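Long-range contact in type I site-specific restriction-modification system, R (Restriction) subunit (Vibrio vulnificus, PDB 3H1T), which probably binds ATP and DNA as a fragment of the putative motor and restriction subunit of a type I restriction enzyme: residues A372-H377 with F552-Y557. Numbering follows the deposited sequence.
Sequences APYRVH and FNIIDY
Tyr-374 to His-377 and Phe-552 to Ile-555 pair residue for residue as neighbouring parallel strands, their axes 4.6 Å apart at an angle of 21°, joined by five backbone hydrogen bonds that run from Phe-552 N to Pro-373 O at one end to Asp-556 N to His-377 O at the other. The straightest is His-377 N to Ile-554 O. On the face bearing Tyr-374 and Val-376, the CB of Tyr-374 sits over the ring of Phe-552, 3.6 Å from its centroid and 17° off the normal, a CH-pi contact. Both residues place CG between the backbone N and the carbonyl carbon, a shared torsion that sends the two side chains off the sheet in the same direction, side by side; the two ring planes are inclined to each other by 54°. The Ala-372 carbonyl oxygen meets the Phe-552 ring at its edge, and farther along, CD1 of Ile-554 touches CD1 of Tyr-374 at 4.2 Å.

The other face carries Arg-375, Asn-553, His-377 and Ile-555, and its closest cross-strand side-chain approach is polar. His-377 NE2 reaches Asn-553 OD1 at 3.3 Å, a weak and bent bond, and a water bridges the same two atoms, donating to Asn-553 OD1 at 2.7 Å. ND1 of His-377 is bonded to Asp-578 OD1 and ND2 of Asn-553 to Asn-520 OD1, each on the next strand outward. Strand 374-381 lies between 552-556 and 576-582, the latter joined through backbone bonds of Val-376 with Ile-576 and Asp-578; the sheet order and family are consistent with the second RecA-like domain of a superfamily 2 helicase-type motor.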
loop_
_atom_site.group_PDB
_atom_site.type_symbol
_atom_site.label_atom_id
_atom_site.label_comp_id
_atom_site.label_asym_id
_atom_site.label_seq_id
_atom_site.Cartn_x
_atom_site.Cartn_y
_atom_site.Cartn_z
ATOM N N ALA A 372 -7.779 -4.012 5.012
ATOM C CA ALA A 372 -9.100 -4.492 5.397
ATOM C C ALA A 372 -10.155 -4.636 4.308
ATOM O O ALA A 372 -10.250 -3.815 3.403
ATOM C CB ALA A 372 -9.643 -3.622 6.533
ATOM N N PRO A 373 -10.957 -5.707 4.373
ATOM C CA PRO A 373 -12.027 -5.932 3.386
ATOM C C PRO A 373 -13.224 -4.996 3.667
ATOM O O PRO A 373 -13.290 -4.392 4.735
ATOM C CB PRO A 373 -12.343 -7.423 3.566
ATOM C CG PRO A 373 -12.036 -7.652 5.027
ATOM C CD PRO A 373 -10.739 -6.913 5.194
ATOM N N TYR A 374 -14.177 -4.881 2.746
ATOM C CA TYR A 374 -15.288 -3.956 2.963
ATOM C C TYR A 374 -16.648 -4.402 2.434
ATOM O O TYR A 374 -16.736 -5.255 1.551
ATOM C CB TYR A 374 -14.924 -2.607 2.321
ATOM C CG TYR A 374 -14.532 -2.732 0.854
ATOM C CD1 TYR A 374 -15.504 -2.820 -0.147
ATOM C CD2 TYR A 374 -13.186 -2.850 0.474
ATOM C CE1 TYR A 374 -15.144 -3.026 -1.476
ATOM C CE2 TYR A 374 -12.829 -3.058 -0.853
ATOM C CZ TYR A 374 -13.806 -3.146 -1.820
ATOM O OH TYR A 374 -13.410 -3.364 -3.120
ATOM N N ARG A 375 -17.703 -3.819 2.997
ATOM C CA ARG A 375 -19.070 -4.080 2.558
ATOM C C ARG A 375 -19.603 -2.797 1.941
ATOM O O ARG A 375 -19.362 -1.710 2.465
ATOM C CB ARG A 375 -19.988 -4.448 3.729
ATOM C CG ARG A 375 -19.871 -5.862 4.225
ATOM C CD ARG A 375 -18.620 -6.061 5.052
ATOM N NE ARG A 375 -18.392 -7.472 5.355
ATOM C CZ ARG A 375 -19.157 -8.205 6.162
ATOM N NH1 ARG A 375 -20.215 -7.668 6.768
ATOM N NH2 ARG A 375 -18.877 -9.490 6.346
ATOM N N VAL A 376 -20.309 -2.901 0.825
ATOM C CA VAL A 376 -20.878 -1.711 0.237
ATOM C C VAL A 376 -22.391 -1.706 0.451
ATOM O O VAL A 376 -23.067 -2.708 0.238
ATOM C CB VAL A 376 -20.612 -1.598 -1.280
ATOM C CG1 VAL A 376 -21.287 -0.336 -1.810
ATOM C CG2 VAL A 376 -19.128 -1.555 -1.563
ATOM N N HIS A 377 -22.905 -0.574 0.914
ATOM C CA HIS A 377 -24.332 -0.393 1.137
ATOM C C HIS A 377 -24.666 0.829 0.310
ATOM O O HIS A 377 -24.387 1.961 0.714
ATOM C CB HIS A 377 -24.630 -0.122 2.611
ATOM C CG HIS A 377 -24.139 -1.190 3.538
ATOM N ND1 HIS A 377 -24.499 -2.512 3.407
ATOM C CD2 HIS A 377 -23.322 -1.127 4.616
ATOM C CE1 HIS A 377 -23.928 -3.220 4.367
ATOM N NE2 HIS A 377 -23.208 -2.403 5.114
ATOM N N PHE A 552 -14.499 -2.966 7.108
ATOM C CA PHE A 552 -15.280 -1.740 7.205
ATOM C C PHE A 552 -16.422 -1.630 6.203
ATOM O O PHE A 552 -16.501 -2.403 5.247
ATOM C CB PHE A 552 -14.373 -0.516 7.060
ATOM C CG PHE A 552 -13.792 -0.344 5.693
ATOM C CD1 PHE A 552 -12.777 -1.193 5.228
ATOM C CD2 PHE A 552 -14.233 0.687 4.870
ATOM C CE1 PHE A 552 -12.209 -1.006 3.961
ATOM C CE2 PHE A 552 -13.675 0.881 3.604
ATOM C CZ PHE A 552 -12.663 0.037 3.146
ATOM N N ASN A 553 -17.305 -0.659 6.436
ATOM C CA ASN A 553 -18.463 -0.398 5.584
ATOM C C ASN A 553 -18.299 0.867 4.771
ATOM O O ASN A 553 -17.705 1.833 5.228
ATOM C CB ASN A 553 -19.740 -0.206 6.427
ATOM C CG ASN A 553 -20.017 -1.344 7.344
ATOM O OD1 ASN A 553 -20.431 -2.414 6.907
ATOM N ND2 ASN A 553 -19.785 -1.135 8.632
ATOM N N ILE A 554 -18.840 0.846 3.563
ATOM C CA ILE A 554 -18.850 2.012 2.707
ATOM C C ILE A 554 -20.325 2.260 2.417
ATOM O O ILE A 554 -20.941 1.527 1.644
ATOM C CB ILE A 554 -18.117 1.774 1.383
ATOM C CG1 ILE A 554 -16.605 1.645 1.624
ATOM C CG2 ILE A 554 -18.389 2.924 0.435
ATOM C CD1 ILE A 554 -15.816 1.331 0.323
ATOM N N ILE A 555 -20.904 3.243 3.098
ATOM C CA ILE A 555 -22.301 3.598 2.892
ATOM C C ILE A 555 -22.302 4.688 1.811
ATOM O O ILE A 555 -21.717 5.760 1.992
ATOM C CB ILE A 555 -22.942 4.128 4.195
ATOM C CG1 ILE A 555 -22.986 3.043 5.274
ATOM C CG2 ILE A 555 -24.359 4.551 3.930
ATOM C CD1 ILE A 555 -21.652 2.721 5.918
ATOM N N ASP A 556 -22.929 4.391 0.673
ATOM C CA ASP A 556 -22.982 5.301 -0.484
ATOM C C ASP A 556 -24.356 5.958 -0.695
ATOM O O ASP A 556 -25.304 5.304 -1.147
ATOM C CB ASP A 556 -22.601 4.509 -1.746
ATOM C CG ASP A 556 -22.299 5.397 -2.943
ATOM O OD1 ASP A 556 -22.449 6.631 -2.843
ATOM O OD2 ASP A 556 -21.910 4.852 -3.995
ATOM N N TYR A 557 -24.450 7.253 -0.398
ATOM C CA TYR A 557 -25.699 8.007 -0.539
ATOM C C TYR A 557 -25.792 8.739 -1.867
ATOM O O TYR A 557 -26.826 9.331 -2.179
ATOM C CB TYR A 557 -25.833 9.019 0.605
ATOM C CG TYR A 557 -26.150 8.376 1.936
ATOM C CD1 TYR A 557 -27.401 7.799 2.166
ATOM C CD2 TYR A 557 -25.196 8.319 2.957
ATOM C CE1 TYR A 557 -27.693 7.181 3.369
ATOM C CE2 TYR A 557 -25.480 7.691 4.174
ATOM C CZ TYR A 557 -26.732 7.126 4.368
ATOM O OH TYR A 557 -27.028 6.519 5.556
HETATM O O HOH W 1 -22.517 -4.109 7.272
#